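Local coordinates for short chain dehydrogenase (Rhodopseudomonas palustris, PDB 3H7A), which probably catalyses NAD(P)-dependent oxidation or reduction of a substrate not yet identified, as an SDR family oxidoreductase, at residues Thr4-Gly16 and Ala24-Arg38. Residues are numbered along the deposited sequence; the frame is centred on the assembly and turned at random.
Sequences TPRNATVAVIGAG and AKKFAAEGFTVFAGR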
ATOM      1  N   THR B   4     -16.557 -32.026 -24.179  1.00 67.14           N
ATOM      2  CA  THR B   4     -17.905 -31.373 -24.190  1.00 70.01           C
ATOM      3  C   THR B   4     -17.777 -29.842 -24.186  1.00 68.23           C
ATOM      4  O   THR B   4     -17.119 -29.272 -23.306  1.00 66.98           O
ATOM      5  CB  THR B   4     -18.804 -31.867 -23.007  1.00 70.83           C
ATOM      6  OG1 THR B   4     -18.890 -33.296 -23.032  1.00 73.61           O
ATOM      7  CG2 THR B   4     -20.232 -31.285 -23.078  1.00 68.14           C
ATOM      8  N   PRO B   5     -18.389 -29.177 -25.192  1.00 66.36           N
ATOM      9  CA  PRO B   5     -18.455 -27.716 -25.268  1.00 61.14           C
ATOM     10  C   PRO B   5     -19.277 -27.081 -24.142  1.00 54.53           C
ATOM     11  O   PRO B   5     -20.365 -27.561 -23.813  1.00 54.13           O
ATOM     12  CB  PRO B   5     -19.149 -27.470 -26.616  1.00 62.16           C
ATOM     13  CG  PRO B   5     -19.909 -28.706 -26.891  1.00 64.09           C
ATOM     14  CD  PRO B   5     -19.042 -29.803 -26.360  1.00 67.00           C
ATOM     15  N   ARG B   6     -18.752 -26.013 -23.552  1.00 44.45           N
ATOM     16  CA  ARG B   6     -19.563 -25.185 -22.675  1.00 37.19           C
ATOM     17  C   ARG B   6     -20.455 -24.325 -23.543  1.00 32.73           C
ATOM     18  O   ARG B   6     -20.045 -23.854 -24.608  1.00 28.24           O
ATOM     19  CB  ARG B   6     -18.695 -24.289 -21.803  1.00 38.05           C
ATOM     20  CG  ARG B   6     -17.887 -25.015 -20.760  1.00 35.59           C
ATOM     21  CD  ARG B   6     -16.746 -24.134 -20.363  1.00 43.16           C
ATOM     22  NE  ARG B   6     -15.763 -24.815 -19.530  1.00 40.40           N
ATOM     23  CZ  ARG B   6     -15.754 -24.780 -18.204  1.00 38.37           C
ATOM     24  NH1 ARG B   6     -16.686 -24.103 -17.548  1.00 28.64           N
ATOM     25  NH2 ARG B   6     -14.810 -25.422 -17.536  1.00 35.44           N
ATOM     26  N   ASN B   7     -21.681 -24.115 -23.093  1.00 29.03           N
ATOM     27  CA  ASN B   7     -22.555 -23.170 -23.742  1.00 28.80           C
ATOM     28  C   ASN B   7     -22.270 -21.769 -23.192  1.00 30.70           C
ATOM     29  O   ASN B   7     -23.114 -21.166 -22.535  1.00 29.27           O
ATOM     30  CB  ASN B   7     -24.017 -23.573 -23.522  1.00 25.49           C
ATOM     31  CG  ASN B   7     -24.991 -22.724 -24.317  1.00 30.72           C
ATOM     32  OD1 ASN B   7     -26.129 -22.519 -23.894  1.00 37.37           O
ATOM     33  ND2 ASN B   7     -24.547 -22.212 -25.474  1.00 29.05           N
ATOM     34  N   ALA B   8     -21.069 -21.261 -23.464  1.00 30.05           N
ATOM     35  CA  ALA B   8     -20.600 -20.014 -22.865  1.00 28.20           C
ATOM     36  C   ALA B   8     -19.493 -19.404 -23.700  1.00 26.84           C
ATOM     37  O   ALA B   8     -18.735 -20.123 -24.378  1.00 21.24           O
ATOM     38  CB  ALA B   8     -20.091 -20.262 -21.462  1.00 33.49           C
ATOM     39  N   THR B   9     -19.399 -18.081 -23.651  1.00 21.66           N
ATOM     40  CA  THR B   9     -18.297 -17.362 -24.299  1.00 25.29           C
ATOM     41  C   THR B   9     -17.346 -16.702 -23.301  1.00 24.69           C
ATOM     42  O   THR B   9     -17.738 -16.383 -22.178  1.00 27.40           O
ATOM     43  CB  THR B   9     -18.781 -16.295 -25.298  1.00 23.92           C
ATOM     44  OG1 THR B   9     -19.781 -15.479 -24.679  1.00 24.54           O
ATOM     45  CG2 THR B   9     -19.358 -16.950 -26.537  1.00 29.72           C
ATOM     46  N   VAL B  10     -16.097 -16.540 -23.737  1.00 25.80           N
ATOM     47  CA  VAL B  10     -15.085 -15.715 -23.083  1.00 27.19           C
ATOM     48  C   VAL B  10     -14.637 -14.610 -24.045  1.00 29.06           C
ATOM     49  O   VAL B  10     -14.213 -14.897 -25.163  1.00 26.77           O
ATOM     50  CB  VAL B  10     -13.834 -16.555 -22.668  1.00 24.40           C
ATOM     51  CG1 VAL B  10     -12.716 -15.657 -22.141  1.00 25.87           C
ATOM     52  CG2 VAL B  10     -14.201 -17.564 -21.629  1.00 22.16           C
ATOM     53  N   ALA B  11     -14.733 -13.350 -23.623  1.00 24.23           N
ATOM     54  CA  ALA B  11     -14.237 -12.257 -24.450  1.00 21.17           C
ATOM     55  C   ALA B  11     -12.791 -11.962 -24.072  1.00 22.43           C
ATOM     56  O   ALA B  11     -12.505 -11.660 -22.923  1.00 26.21           O
ATOM     57  CB  ALA B  11     -15.094 -11.033 -24.279  1.00 19.87           C
ATOM     58  N   VAL B  12     -11.875 -12.091 -25.027  1.00 22.89           N
ATOM     59  CA  VAL B  12     -10.488 -11.702 -24.792  1.00 19.31           C
ATOM     60  C   VAL B  12     -10.266 -10.400 -25.560  1.00 21.05           C
ATOM     61  O   VAL B  12     -10.134 -10.399 -26.794  1.00 21.94           O
ATOM     62  CB  VAL B  12      -9.473 -12.803 -25.207  1.00 21.93           C
ATOM     63  CG1 VAL B  12      -8.039 -12.312 -25.049  1.00 17.79           C
ATOM     64  CG2 VAL B  12      -9.675 -14.055 -24.384  1.00 24.28           C
ATOM     65  N   ILE B  13     -10.311  -9.283 -24.838  1.00 24.42           N
ATOM     66  CA  ILE B  13     -10.101  -7.977 -25.447  1.00 17.85           C
ATOM     67  C   ILE B  13      -8.606  -7.690 -25.399  1.00 27.91           C
ATOM     68  O   ILE B  13      -8.059  -7.366 -24.351  1.00 24.35           O
ATOM     69  CB  ILE B  13     -10.975  -6.870 -24.790  1.00 23.01           C
ATOM     70  CG1 ILE B  13     -12.455  -7.137 -25.091  1.00 21.70           C
ATOM     71  CG2 ILE B  13     -10.589  -5.492 -25.320  1.00 22.05           C
ATOM     72  CD1 ILE B  13     -13.423  -6.582 -24.072  1.00 35.00           C
ATOM     73  N   GLY B  14      -7.945  -7.874 -26.543  1.00 30.44           N
ATOM     74  CA  GLY B  14      -6.497  -7.722 -26.642  1.00 26.13           C
ATOM     75  C   GLY B  14      -5.821  -9.063 -26.849  1.00 33.40           C
ATOM     76  O   GLY B  14      -4.970  -9.482 -26.046  1.00 31.52           O
ATOM     77  N   ALA B  15      -6.199  -9.744 -27.931  1.00 30.61           N
ATOM     78  CA  ALA B  15      -5.632 -11.053 -28.255  1.00 32.25           C
ATOM     79  C   ALA B  15      -4.498 -10.962 -29.280  1.00 33.80           C
ATOM     80  O   ALA B  15      -4.136 -11.957 -29.911  1.00 36.61           O
ATOM     81  CB  ALA B  15      -6.722 -11.989 -28.729  1.00 25.33           C
ATOM     82  N   GLY B  16      -3.916  -9.771 -29.419  1.00 37.31           N
ATOM     83  CA  GLY B  16      -2.864  -9.534 -30.405  1.00 44.05           C
ATOM     84  C   GLY B  16      -1.433  -9.812 -29.979  1.00 47.53           C
ATOM     85  O   GLY B  16      -0.548  -9.921 -30.827  1.00 51.75           O
ATOM     86  N   ALA B  24      -6.444 -16.939 -24.841  1.00 28.20           N
ATOM     87  CA  ALA B  24      -7.455 -17.464 -25.756  1.00 28.26           C
ATOM     88  C   ALA B  24      -7.303 -18.979 -25.897  1.00 24.05           C
ATOM     89  O   ALA B  24      -8.285 -19.701 -25.741  1.00 29.87           O
ATOM     90  CB  ALA B  24      -7.363 -16.767 -27.113  1.00 24.75           C
ATOM     91  N   LYS B  25      -6.071 -19.445 -26.130  1.00 28.53           N
ATOM     92  CA  LYS B  25      -5.750 -20.884 -26.190  1.00 28.21           C
ATOM     93  C   LYS B  25      -6.222 -21.632 -24.947  1.00 29.20           C
ATOM     94  O   LYS B  25      -6.807 -22.699 -25.065  1.00 34.33           O
ATOM     95  CB  LYS B  25      -4.238 -21.134 -26.385  1.00 25.03           C
ATOM     96  CG  LYS B  25      -3.663 -20.810 -27.773  1.00 32.22           C
ATOM     97  CD  LYS B  25      -2.180 -21.251 -27.872  1.00 31.27           C
ATOM     98  CE  LYS B  25      -1.396 -20.369 -28.840  1.00 48.84           C
ATOM     99  NZ  LYS B  25       0.013 -20.824 -29.100  1.00 49.33           N
ATOM    100  N   LYS B  26      -5.980 -21.063 -23.765  1.00 32.93           N
ATOM    101  CA  LYS B  26      -6.343 -21.706 -22.491  1.00 31.13           C
ATOM    102  C   LYS B  26      -7.848 -21.834 -22.284  1.00 30.75           C
ATOM    103  O   LYS B  26      -8.338 -22.913 -21.952  1.00 27.42           O
ATOM    104  CB  LYS B  26      -5.693 -20.980 -21.290  1.00 28.11           C
ATOM    105  CG  LYS B  26      -6.010 -21.566 -19.898  1.00 32.80           C
ATOM    106  CD  LYS B  26      -5.707 -23.071 -19.793  1.00 36.60           C
ATOM    107  CE  LYS B  26      -5.308 -23.456 -18.383  1.00 39.15           C
ATOM    108  NZ  LYS B  26      -5.694 -24.849 -18.045  1.00 35.71           N
ATOM    109  N   PHE B  27      -8.579 -20.741 -22.475  1.00 26.90           N
ATOM    110  CA  PHE B  27     -10.015 -20.785 -22.270  1.00 26.21           C
ATOM    111  C   PHE B  27     -10.740 -21.599 -23.335  1.00 30.83           C
ATOM    112  O   PHE B  27     -11.755 -22.229 -23.031  1.00 30.11           O
ATOM    113  CB  PHE B  27     -10.589 -19.384 -22.083  1.00 24.32           C
ATOM    114  CG  PHE B  27     -10.321 -18.828 -20.713  1.00 26.47           C
ATOM    115  CD1 PHE B  27     -11.257 -18.983 -19.688  1.00 25.28           C
ATOM    116  CD2 PHE B  27      -9.107 -18.203 -20.428  1.00 22.71           C
ATOM    117  CE1 PHE B  27     -11.003 -18.496 -18.407  1.00 24.54           C
ATOM    118  CE2 PHE B  27      -8.839 -17.715 -19.156  1.00 31.68           C
ATOM    119  CZ  PHE B  27      -9.789 -17.855 -18.140  1.00 24.53           C
ATOM    120  N   ALA B  28     -10.194 -21.623 -24.556  1.00 27.55           N
ATOM    121  CA  ALA B  28     -10.728 -22.481 -25.610  1.00 31.86           C
ATOM    122  C   ALA B  28     -10.440 -23.948 -25.314  1.00 30.04           C
ATOM    123  O   ALA B  28     -11.276 -24.799 -25.597  1.00 36.76           O
ATOM    124  CB  ALA B  28     -10.184 -22.090 -26.968  1.00 29.63           C
ATOM    125  N   ALA B  29      -9.277 -24.226 -24.719  1.00 33.86           N
ATOM    126  CA  ALA B  29      -8.880 -25.590 -24.327  1.00 35.10           C
ATOM    127  C   ALA B  29      -9.759 -26.127 -23.208  1.00 33.97           C
ATOM    128  O   ALA B  29      -9.925 -27.332 -23.065  1.00 36.20           O
ATOM    129  CB  ALA B  29      -7.421 -25.635 -23.906  1.00 33.19           C
ATOM    130  N   GLU B  30     -10.329 -25.214 -22.430  1.00 28.25           N
ATOM    131  CA  GLU B  30     -11.215 -25.563 -21.341  1.00 29.16           C
ATOM    132  C   GLU B  30     -12.678 -25.540 -21.754  1.00 29.93           C
ATOM    133  O   GLU B  30     -13.563 -25.627 -20.908  1.00 31.50           O
ATOM    134  CB  GLU B  30     -10.997 -24.622 -20.152  1.00 28.04           C
ATOM    135  CG  GLU B  30      -9.574 -24.655 -19.568  1.00 34.38           C
ATOM    136  CD  GLU B  30      -9.197 -25.993 -18.926  1.00 41.68           C
ATOM    137  OE1 GLU B  30     -10.099 -26.774 -18.539  1.00 34.76           O
ATOM    138  OE2 GLU B  30      -7.985 -26.256 -18.794  1.00 42.86           O
ATOM    139  N   GLY B  31     -12.936 -25.406 -23.050  1.00 31.80           N
ATOM    140  CA  GLY B  31     -14.282 -25.614 -23.573  1.00 25.50           C
ATOM    141  C   GLY B  31     -15.138 -24.387 -23.799  1.00 29.90           C
ATOM    142  O   GLY B  31     -16.321 -24.515 -24.091  1.00 31.05           O
ATOM    143  N   PHE B  32     -14.566 -23.193 -23.676  1.00 29.37           N
ATOM    144  CA  PHE B  32     -15.339 -21.983 -23.950  1.00 26.69           C
ATOM    145  C   PHE B  32     -15.214 -21.610 -25.425  1.00 28.57           C
ATOM    146  O   PHE B  32     -14.219 -21.954 -26.062  1.00 25.48           O
ATOM    147  CB  PHE B  32     -14.826 -20.813 -23.123  1.00 26.17           C
ATOM    148  CG  PHE B  32     -15.137 -20.896 -21.657  1.00 22.55           C
ATOM    149  CD1 PHE B  32     -16.349 -20.414 -21.160  1.00 24.14           C
ATOM    150  CD2 PHE B  32     -14.198 -21.394 -20.764  1.00 21.70           C
ATOM    151  CE1 PHE B  32     -16.631 -20.456 -19.793  1.00 25.63           C
ATOM    152  CE2 PHE B  32     -14.468 -21.450 -19.385  1.00 25.57           C
ATOM    153  CZ  PHE B  32     -15.683 -20.971 -18.902  1.00 26.16           C
ATOM    154  N   THR B  33     -16.206 -20.902 -25.974  1.00 20.88           N
ATOM    155  CA  THR B  33     -15.976 -20.239 -27.251  1.00 25.35           C
ATOM    156  C   THR B  33     -15.303 -18.906 -26.960  1.00 23.52           C
ATOM    157  O   THR B  33     -15.827 -18.093 -26.223  1.00 27.28           O
ATOM    158  CB  THR B  33     -17.264 -19.999 -28.063  1.00 24.95           C
ATOM    159  OG1 THR B  33     -17.865 -21.258 -28.396  1.00 27.40           O
ATOM    160  CG2 THR B  33     -16.960 -19.237 -29.353  1.00 15.04           C
ATOM    161  N   VAL B  34     -14.140 -18.683 -27.544  1.00 28.67           N
ATOM    162  CA  VAL B  34     -13.441 -17.436 -27.310  1.00 26.77           C
ATOM    163  C   VAL B  34     -13.768 -16.439 -28.414  1.00 25.37           C
ATOM    164  O   VAL B  34     -13.698 -16.760 -29.588  1.00 28.04           O
ATOM    165  CB  VAL B  34     -11.916 -17.669 -27.143  1.00 26.77           C
ATOM    166  CG1 VAL B  34     -11.148 -16.332 -27.072  1.00 28.32           C
ATOM    167  CG2 VAL B  34     -11.651 -18.522 -25.894  1.00 28.07           C
ATOM    168  N   PHE B  35     -14.190 -15.252 -28.009  1.00 23.69           N
ATOM    169  CA  PHE B  35     -14.258 -14.096 -28.876  1.00 22.81           C
ATOM    170  C   PHE B  35     -12.967 -13.335 -28.686  1.00 29.06           C
ATOM    171  O   PHE B  35     -12.702 -12.798 -27.615  1.00 32.99           O
ATOM    172  CB  PHE B  35     -15.498 -13.241 -28.549  1.00 24.91           C
ATOM    173  CG  PHE B  35     -16.722 -13.674 -29.309  1.00 23.82           C
ATOM    174  CD1 PHE B  35     -17.276 -14.943 -29.100  1.00 30.14           C
ATOM    175  CD2 PHE B  35     -17.283 -12.848 -30.285  1.00 31.25           C
ATOM    176  CE1 PHE B  35     -18.377 -15.378 -29.831  1.00 16.24           C
ATOM    177  CE2 PHE B  35     -18.398 -13.268 -31.019  1.00 29.08           C
ATOM    178  CZ  PHE B  35     -18.944 -14.532 -30.787  1.00 27.91           C
ATOM    179  N   ALA B  36     -12.151 -13.325 -29.727  1.00 24.12           N
ATOM    180  CA  ALA B  36     -10.833 -12.753 -29.655  1.00 23.92           C
ATOM    181  C   ALA B  36     -10.826 -11.488 -30.477  1.00 24.90           C
ATOM    182  O   ALA B  36     -11.232 -11.493 -31.638  1.00 26.19           O
ATOM    183  CB  ALA B  36      -9.816 -13.753 -30.194  1.00 20.14           C
ATOM    184  N   GLY B  37     -10.381 -10.390 -29.875  1.00 28.98           N
ATOM    185  CA  GLY B  37     -10.282  -9.123 -30.582  1.00 21.31           C
ATOM    186  C   GLY B  37      -8.883  -8.537 -30.558  1.00 28.92           C
ATOM    187  O   GLY B  37      -8.202  -8.582 -29.536  1.00 27.91           O
ATOM    188  N   ARG B  38      -8.440  -8.031 -31.706  1.00 28.19           N
ATOM    189  CA  ARG B  38      -7.236  -7.202 -31.800  1.00 31.21           C
ATOM    190  C   ARG B  38      -7.503  -6.165 -32.887  1.00 34.89           C
ATOM    191  O   ARG B  38      -8.477  -6.307 -33.620  1.00 34.96           O
ATOM    192  CB  ARG B  38      -5.994  -8.052 -32.102  1.00 30.84           C
ATOM    193  CG  ARG B  38      -5.931  -8.616 -33.503  1.00 31.70           C
ATOM    194  CD  ARG B  38      -4.676  -9.432 -33.726  1.00 32.32           C
ATOM    195  NE  ARG B  38      -3.473  -8.612 -33.835  1.00 40.04           N
ATOM    196  CZ  ARG B  38      -2.237  -9.105 -33.894  1.00 45.51           C
ATOM    197  NH1 ARG B  38      -2.023 -10.414 -33.839  1.00 38.82           N
ATOM    198  NH2 ARG B  38      -1.210  -8.286 -34.002  1.00 45.08           N
TER
HETATM  199  O   HOH W   1     -12.739 -26.934 -18.136  1.00 27.59           O
HETATM  200  O   HOH W   2     -20.000 -21.151 -26.842  1.00 33.15           O
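From Thr9 with Thr33 to Ile13 with Gly37, strands 9-13 and 33-38 run parallel, their axes 4.6 Å apart; helix 18-29 connects them in a beta-alpha-beta crossover. Val10 N and O bond Thr33 O and Phe35 N, and Val12 N and O bond Phe35 O and Gly37 N. Beyond the strand, Gly14 N and Ala15 N reach Gly37 O from opposite faces of its carbonyl plane, fixing the start of the glycine-rich turn; Ala15 N lies 2.8 Å from Gly37 O. Arg6 is tied to the Schellman motif that ends the helix: its N bonds Gly31 O, and its NE donates to Glu30 O at 2.7 Å. An extended chain from CG to NE lays Arg6 CD over the Phe32 centroid at 3.5 Å, with the guanidinium stacked at 14° to the ring. Against the opposite face presses Val10 CG2, 3.5 Å from Phe32 CG. A water joins Arg6 NH2 to Glu30 O and OE1. Were Arg6 an alanine, the Phe32 ring, no longer stacked upon from this side, is likely to be held less firmly. Hydrogen bonding and stacking thus tie the helix end to the residues leading into strand 9-13, while the Gly37 carbonyl anchors a turn that in Rossmann-fold relatives borders the dinucleotide.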